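Local coordinates for protein formate-dependent phosphoribosylglycinamide formyltransferase (Mycobacterium tuberculosis H37Rv, PDB 6KHR) that belongs to the ATP-grasp superfamily of enzymes and forms an assembly of two protein chains, at residues Thr340-Asn352 / Gly388-Ala402. Residues are numbered along the deposited sequence; the frame is centred on the assembly and turned at random.
Sequences TLMISPGAARVIN and GLGVALATAPEVAIA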
ATOM      1  N   THR A 340      13.339  -7.696  -2.689  1.00 28.52           N
ATOM      2  CA  THR A 340      13.133  -6.624  -3.648  1.00 33.29           C
ATOM      3  C   THR A 340      12.487  -7.139  -4.932  1.00 34.11           C
ATOM      4  O   THR A 340      12.649  -6.541  -5.994  1.00 38.97           O
ATOM      5  CB  THR A 340      14.446  -5.891  -3.946  1.00 52.82           C
ATOM      6  OG1 THR A 340      15.456  -6.817  -4.389  1.00 54.38           O
ATOM      7  CG2 THR A 340      14.931  -5.146  -2.712  1.00 47.23           C
ATOM      8  N   LEU A 341      11.689  -8.201  -4.833  1.00 40.71           N
ATOM      9  CA  LEU A 341      10.978  -8.742  -5.987  1.00 40.33           C
ATOM     10  C   LEU A 341      10.051  -7.710  -6.624  1.00 39.37           C
ATOM     11  O   LEU A 341       9.356  -6.965  -5.932  1.00 41.22           O
ATOM     12  CB  LEU A 341      10.160  -9.964  -5.576  1.00 42.21           C
ATOM     13  CG  LEU A 341      10.906 -11.043  -4.781  1.00 64.39           C
ATOM     14  CD1 LEU A 341       9.931 -12.067  -4.195  1.00 73.15           C
ATOM     15  CD2 LEU A 341      11.955 -11.723  -5.644  1.00 56.21           C
ATOM     16  N   MET A 342      10.012  -7.715  -7.952  1.00 45.87           N
ATOM     17  CA  MET A 342       9.110  -6.881  -8.741  1.00 42.39           C
ATOM     18  C   MET A 342       7.843  -7.632  -9.143  1.00 48.65           C
ATOM     19  O   MET A 342       7.898  -8.791  -9.572  1.00 39.76           O
ATOM     20  CB  MET A 342       9.809  -6.375 -10.007  1.00 34.69           C
ATOM     21  CG  MET A 342      10.873  -5.361  -9.708  1.00 38.59           C
ATOM     22  SD  MET A 342      11.233  -4.283 -11.083  1.00 59.99           S
ATOM     23  CE  MET A 342       9.624  -3.597 -11.496  1.00 45.59           C
ATOM     24  N   ILE A 343       6.703  -6.955  -9.019  1.00 47.65           N
ATOM     25  CA  ILE A 343       5.449  -7.504  -9.532  1.00 39.34           C
ATOM     26  C   ILE A 343       5.446  -7.473 -11.061  1.00 43.02           C
ATOM     27  O   ILE A 343       5.157  -8.472 -11.724  1.00 31.05           O
ATOM     28  CB  ILE A 343       4.253  -6.712  -8.968  1.00 35.12           C
ATOM     29  CG1 ILE A 343       4.101  -6.912  -7.459  1.00 39.65           C
ATOM     30  CG2 ILE A 343       2.956  -7.112  -9.680  1.00 28.36           C
ATOM     31  CD1 ILE A 343       3.033  -5.963  -6.870  1.00 29.00           C
ATOM     32  N   SER A 344       5.781  -6.325 -11.636  1.00 40.70           N
ATOM     33  CA  SER A 344       5.564  -6.044 -13.046  1.00 42.06           C
ATOM     34  C   SER A 344       6.148  -4.661 -13.346  1.00 39.97           C
ATOM     35  O   SER A 344       6.292  -3.844 -12.432  1.00 31.50           O
ATOM     36  CB  SER A 344       4.070  -6.089 -13.395  1.00 32.96           C
ATOM     37  OG  SER A 344       3.694  -5.023 -14.243  1.00 39.61           O
ATOM     38  N   PRO A 345       6.510  -4.386 -14.602  1.00 32.34           N
ATOM     39  CA  PRO A 345       6.910  -3.012 -14.952  1.00 26.61           C
ATOM     40  C   PRO A 345       5.820  -2.014 -14.575  1.00 28.77           C
ATOM     41  O   PRO A 345       4.628  -2.348 -14.531  1.00 26.59           O
ATOM     42  CB  PRO A 345       7.126  -3.072 -16.473  1.00 26.51           C
ATOM     43  CG  PRO A 345       7.409  -4.567 -16.781  1.00 26.83           C
ATOM     44  CD  PRO A 345       6.575  -5.325 -15.744  1.00 28.32           C
ATOM     45  N   GLY A 346       6.225  -0.772 -14.284  1.00 28.22           N
ATOM     46  CA  GLY A 346       5.261   0.240 -13.901  1.00 26.05           C
ATOM     47  C   GLY A 346       5.780   1.633 -14.173  1.00 30.82           C
ATOM     48  O   GLY A 346       6.949   1.823 -14.493  1.00 38.27           O
ATOM     49  N   ALA A 347       4.889   2.613 -14.048  1.00 26.14           N
ATOM     50  CA  ALA A 347       5.296   4.011 -14.126  1.00 32.53           C
ATOM     51  C   ALA A 347       4.432   4.836 -13.197  1.00 32.01           C
ATOM     52  O   ALA A 347       3.337   4.431 -12.803  1.00 26.44           O
ATOM     53  CB  ALA A 347       5.195   4.584 -15.548  1.00 28.74           C
ATOM     54  N   ALA A 348       4.930   6.012 -12.857  1.00 28.51           N
ATOM     55  CA  ALA A 348       4.185   6.885 -11.975  1.00 29.11           C
ATOM     56  C   ALA A 348       4.366   8.325 -12.415  1.00 32.91           C
ATOM     57  O   ALA A 348       5.339   8.693 -13.075  1.00 31.72           O
ATOM     58  CB  ALA A 348       4.619   6.719 -10.512  1.00 26.25           C
ATOM     59  N   ARG A 349       3.415   9.145 -12.016  1.00 38.24           N
ATOM     60  CA  ARG A 349       3.481  10.567 -12.285  1.00 41.54           C
ATOM     61  C   ARG A 349       3.042  11.268 -11.018  1.00 37.21           C
ATOM     62  O   ARG A 349       1.903  11.084 -10.574  1.00 44.35           O
ATOM     63  CB  ARG A 349       2.601  10.942 -13.476  1.00 44.78           C
ATOM     64  CG  ARG A 349       3.375  10.895 -14.768  1.00 46.45           C
ATOM     65  CD  ARG A 349       2.517  11.060 -15.983  1.00 47.11           C
ATOM     66  NE  ARG A 349       3.287  10.727 -17.174  1.00 53.65           N
ATOM     67  CZ  ARG A 349       3.788  11.625 -18.013  1.00 49.25           C
ATOM     68  NH1 ARG A 349       3.564  12.911 -17.797  1.00 41.71           N
ATOM     69  NH2 ARG A 349       4.483  11.230 -19.071  1.00 64.64           N
ATOM     70  N   VAL A 350       3.953  12.017 -10.407  1.00 37.82           N
ATOM     71  CA  VAL A 350       3.628  12.790  -9.221  1.00 51.06           C
ATOM     72  C   VAL A 350       3.245  14.188  -9.674  1.00 54.44           C
ATOM     73  O   VAL A 350       4.078  14.915 -10.222  1.00 52.71           O
ATOM     74  CB  VAL A 350       4.791  12.819  -8.219  1.00 55.98           C
ATOM     75  CG1 VAL A 350       4.407  13.655  -7.000  1.00 50.56           C
ATOM     76  CG2 VAL A 350       5.166  11.401  -7.786  1.00 48.54           C
ATOM     77  N   ILE A 351       1.980  14.550  -9.451  1.00 59.65           N
ATOM     78  CA  ILE A 351       1.426  15.864  -9.744  1.00 59.69           C
ATOM     79  C   ILE A 351       1.590  16.763  -8.527  1.00 77.14           C
ATOM     80  O   ILE A 351       1.435  16.309  -7.391  1.00 68.78           O
ATOM     81  CB  ILE A 351      -0.052  15.718 -10.137  1.00 59.22           C
ATOM     82  CG1 ILE A 351      -0.181  14.921 -11.444  1.00 62.79           C
ATOM     83  CG2 ILE A 351      -0.727  17.063 -10.259  1.00 58.65           C
ATOM     84  CD1 ILE A 351      -0.981  13.628 -11.313  1.00 60.06           C
ATOM     85  N   ASN A 352       1.908  18.040  -8.754  1.00103.20           N
ATOM     86  CA  ASN A 352       2.047  19.013  -7.659  1.00107.99           C
ATOM     87  C   ASN A 352       1.263  20.303  -7.895  1.00106.94           C
ATOM     88  O   ASN A 352       1.731  21.395  -7.553  1.00106.47           O
ATOM     89  CB  ASN A 352       3.518  19.365  -7.437  1.00111.64           C
ATOM     90  CG  ASN A 352       4.364  18.147  -7.171  1.00115.47           C
ATOM     91  OD1 ASN A 352       4.474  17.688  -6.034  1.00118.89           O
ATOM     92  ND2 ASN A 352       4.976  17.612  -8.224  1.00111.47           N
ATOM     93  N   GLY A 388      -3.548  19.722  -4.716  1.00182.17           N
ATOM     94  CA  GLY A 388      -2.517  19.612  -5.723  1.00172.91           C
ATOM     95  C   GLY A 388      -1.615  18.406  -5.615  1.00158.72           C
ATOM     96  O   GLY A 388      -0.707  18.261  -6.441  1.00162.24           O
ATOM     97  N   LEU A 389      -1.814  17.532  -4.629  1.00140.82           N
ATOM     98  CA  LEU A 389      -0.974  16.349  -4.479  1.00125.15           C
ATOM     99  C   LEU A 389      -1.754  15.116  -4.917  1.00106.54           C
ATOM    100  O   LEU A 389      -2.846  14.843  -4.404  1.00111.47           O
ATOM    101  CB  LEU A 389      -0.477  16.191  -3.038  1.00120.15           C
ATOM    102  CG  LEU A 389       0.933  15.587  -2.913  1.00115.88           C
ATOM    103  CD1 LEU A 389       0.978  14.096  -3.188  1.00101.19           C
ATOM    104  CD2 LEU A 389       1.896  16.307  -3.851  1.00122.49           C
ATOM    105  N   GLY A 390      -1.195  14.391  -5.876  1.00 79.32           N
ATOM    106  CA  GLY A 390      -1.744  13.121  -6.292  1.00 57.14           C
ATOM    107  C   GLY A 390      -0.695  12.347  -7.049  1.00 52.31           C
ATOM    108  O   GLY A 390       0.240  12.925  -7.607  1.00 46.68           O
ATOM    109  N   VAL A 391      -0.853  11.029  -7.069  1.00 45.40           N
ATOM    110  CA  VAL A 391       0.029  10.137  -7.805  1.00 46.18           C
ATOM    111  C   VAL A 391      -0.807   9.322  -8.779  1.00 38.76           C
ATOM    112  O   VAL A 391      -1.787   8.677  -8.383  1.00 35.26           O
ATOM    113  CB  VAL A 391       0.822   9.209  -6.866  1.00 48.51           C
ATOM    114  CG1 VAL A 391       1.716   8.298  -7.684  1.00 50.04           C
ATOM    115  CG2 VAL A 391       1.638  10.018  -5.845  1.00 47.19           C
ATOM    116  N   ALA A 392      -0.416   9.344 -10.045  1.00 35.86           N
ATOM    117  CA  ALA A 392      -1.022   8.495 -11.062  1.00 33.09           C
ATOM    118  C   ALA A 392      -0.120   7.291 -11.285  1.00 37.76           C
ATOM    119  O   ALA A 392       1.104   7.438 -11.388  1.00 42.40           O
ATOM    120  CB  ALA A 392      -1.214   9.257 -12.372  1.00 28.53           C
ATOM    121  N   LEU A 393      -0.722   6.096 -11.342  1.00 35.65           N
ATOM    122  CA  LEU A 393       0.067   4.877 -11.455  1.00 31.18           C
ATOM    123  C   LEU A 393      -0.529   3.935 -12.483  1.00 33.08           C
ATOM    124  O   LEU A 393      -1.749   3.807 -12.586  1.00 30.91           O
ATOM    125  CB  LEU A 393       0.170   4.148 -10.114  1.00 34.06           C
ATOM    126  CG  LEU A 393       0.710   4.961  -8.938  1.00 40.95           C
ATOM    127  CD1 LEU A 393      -0.034   4.607  -7.653  1.00 26.79           C
ATOM    128  CD2 LEU A 393       2.168   4.683  -8.776  1.00 28.83           C
ATOM    129  N   ALA A 394       0.344   3.251 -13.211  1.00 27.17           N
ATOM    130  CA  ALA A 394      -0.057   2.173 -14.092  1.00 27.42           C
ATOM    131  C   ALA A 394       1.011   1.092 -14.060  1.00 40.60           C
ATOM    132  O   ALA A 394       2.189   1.371 -13.810  1.00 46.33           O
ATOM    133  CB  ALA A 394      -0.234   2.656 -15.521  1.00 29.41           C
ATOM    134  N   THR A 395       0.595  -0.141 -14.313  1.00 27.34           N
ATOM    135  CA  THR A 395       1.533  -1.204 -14.625  1.00 39.68           C
ATOM    136  C   THR A 395       1.146  -1.794 -15.967  1.00 33.65           C
ATOM    137  O   THR A 395       0.097  -1.483 -16.507  1.00 33.97           O
ATOM    138  CB  THR A 395       1.566  -2.284 -13.530  1.00 41.25           C
ATOM    139  OG1 THR A 395       0.236  -2.771 -13.296  1.00 37.57           O
ATOM    140  CG2 THR A 395       2.196  -1.711 -12.220  1.00 26.70           C
ATOM    141  N   ALA A 396       1.993  -2.666 -16.492  1.00 33.98           N
ATOM    142  CA  ALA A 396       1.864  -3.222 -17.831  1.00 28.33           C
ATOM    143  C   ALA A 396       2.924  -4.292 -18.019  1.00 34.96           C
ATOM    144  O   ALA A 396       3.896  -4.352 -17.242  1.00 33.18           O
ATOM    145  CB  ALA A 396       2.049  -2.136 -18.889  1.00 31.42           C
ATOM    146  N   PRO A 397       2.790  -5.149 -19.028  1.00 28.89           N
ATOM    147  CA  PRO A 397       3.894  -6.069 -19.347  1.00 28.93           C
ATOM    148  C   PRO A 397       5.128  -5.362 -19.841  1.00 28.54           C
ATOM    149  O   PRO A 397       6.196  -5.975 -19.842  1.00 38.96           O
ATOM    150  CB  PRO A 397       3.313  -6.982 -20.433  1.00 29.79           C
ATOM    151  CG  PRO A 397       1.838  -6.880 -20.280  1.00 30.16           C
ATOM    152  CD  PRO A 397       1.545  -5.499 -19.725  1.00 30.10           C
ATOM    153  N   GLU A 398       5.043  -4.101 -20.263  1.00 38.31           N
ATOM    154  CA  GLU A 398       6.233  -3.370 -20.686  1.00 28.06           C
ATOM    155  C   GLU A 398       6.226  -1.968 -20.110  1.00 29.58           C
ATOM    156  O   GLU A 398       5.165  -1.355 -19.916  1.00 36.41           O
ATOM    157  CB  GLU A 398       6.354  -3.280 -22.201  1.00 36.46           C
ATOM    158  CG  GLU A 398       6.822  -4.546 -22.860  1.00 35.71           C
ATOM    159  CD  GLU A 398       5.703  -5.562 -22.994  1.00 60.24           C
ATOM    160  OE1 GLU A 398       4.559  -5.172 -23.355  1.00 64.81           O
ATOM    161  OE2 GLU A 398       5.969  -6.750 -22.714  1.00 68.05           O
ATOM    162  N   VAL A 399       7.435  -1.470 -19.839  1.00 30.59           N
ATOM    163  CA  VAL A 399       7.581  -0.128 -19.282  1.00 38.31           C
ATOM    164  C   VAL A 399       6.951   0.890 -20.211  1.00 36.80           C
ATOM    165  O   VAL A 399       6.305   1.846 -19.762  1.00 33.24           O
ATOM    166  CB  VAL A 399       9.068   0.188 -19.014  1.00 34.55           C
ATOM    167  CG1 VAL A 399       9.241   1.640 -18.631  1.00 29.28           C
ATOM    168  CG2 VAL A 399       9.586  -0.702 -17.917  1.00 46.37           C
ATOM    169  N   ALA A 400       7.096   0.675 -21.517  1.00 36.87           N
ATOM    170  CA  ALA A 400       6.598   1.636 -22.490  1.00 35.84           C
ATOM    171  C   ALA A 400       5.084   1.771 -22.397  1.00 43.43           C
ATOM    172  O   ALA A 400       4.551   2.889 -22.393  1.00 46.27           O
ATOM    173  CB  ALA A 400       7.023   1.212 -23.894  1.00 28.67           C
ATOM    174  N   ILE A 401       4.369   0.640 -22.309  1.00 31.12           N
ATOM    175  CA  ILE A 401       2.932   0.715 -22.092  1.00 39.72           C
ATOM    176  C   ILE A 401       2.644   1.320 -20.725  1.00 40.72           C
ATOM    177  O   ILE A 401       1.737   2.147 -20.571  1.00 41.51           O
ATOM    178  CB  ILE A 401       2.287  -0.674 -22.251  1.00 46.44           C
ATOM    179  CG1 ILE A 401       2.508  -1.220 -23.655  1.00 54.99           C
ATOM    180  CG2 ILE A 401       0.789  -0.628 -21.941  1.00 30.00           C
ATOM    181  CD1 ILE A 401       2.503  -2.729 -23.680  1.00 68.00           C
ATOM    182  N   ALA A 402       3.440   0.957 -19.720  1.00 44.89           N
ATOM    183  CA  ALA A 402       3.170   1.461 -18.384  1.00 39.34           C
ATOM    184  C   ALA A 402       3.330   2.981 -18.317  1.00 36.81           C
ATOM    185  O   ALA A 402       2.550   3.660 -17.634  1.00 39.69           O
ATOM    186  CB  ALA A 402       4.061   0.732 -17.389  1.00 27.12           C
TER
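Ala-348 and Leu-393 face each other as a non-hydrogen-bonded pair, with both side chains on one face of the sheet. With Leu-393 CG anti to its carbonyl carbon (chi1 -55°), the CD2 methyl of Leu-393 lies 3.6 Å from Ala-348 CB. At the next non-hydrogen-bonded pair, Val-350 and Val-391 meet more loosely, methyl to methyl, with CG2 to CG2 at 4.3 Å. Trp-315 touches both valines on this face.

Strands 346-351 and 390-395 run antiparallel, at 166°. They are neighbours inside a larger antiparallel sheet, where strand 256-261 bonds the other edge of 346-351 and strand 380-384 flanks 390-395. Ala-347 pairs with Ala-394, and Arg-349 with Ala-392, each through two backbone bonds. The bond from Ala-392 N to Arg-349 O measures 2.9 Å and is nearly straight (171°). Ile-351 N adds a bond to Gly-390 O.

The face of Ala-347, Arg-349 and Ala-392 is covered by helix 399-413. Ala-402 directs its methyl at the strand, and its CB sits 3.7 Å from Gly-346 CA. Arg-349 leads away from strand 390-395 and touches Arg-407 of the helix, and its guanidinium has long, weak ion pairs with Glu-256 and Glu-258.

Pro-345, just before strand 346-351, packs against the turn Ala-396 to Glu-398 that leads into this helix. Its CD lies 3.2 Å from Ala-396 O, and its CB packs on Val-399 CG2 at 3.7 Å. The Pro-345 carbonyl oxygen accepts a hydrogen bond from Ala-396 N at 3.3 Å, the donor lying above the carbonyl plane. Thr-395 turns its hydroxyl to Glu-379, which leaves CG2 beside Gly-346.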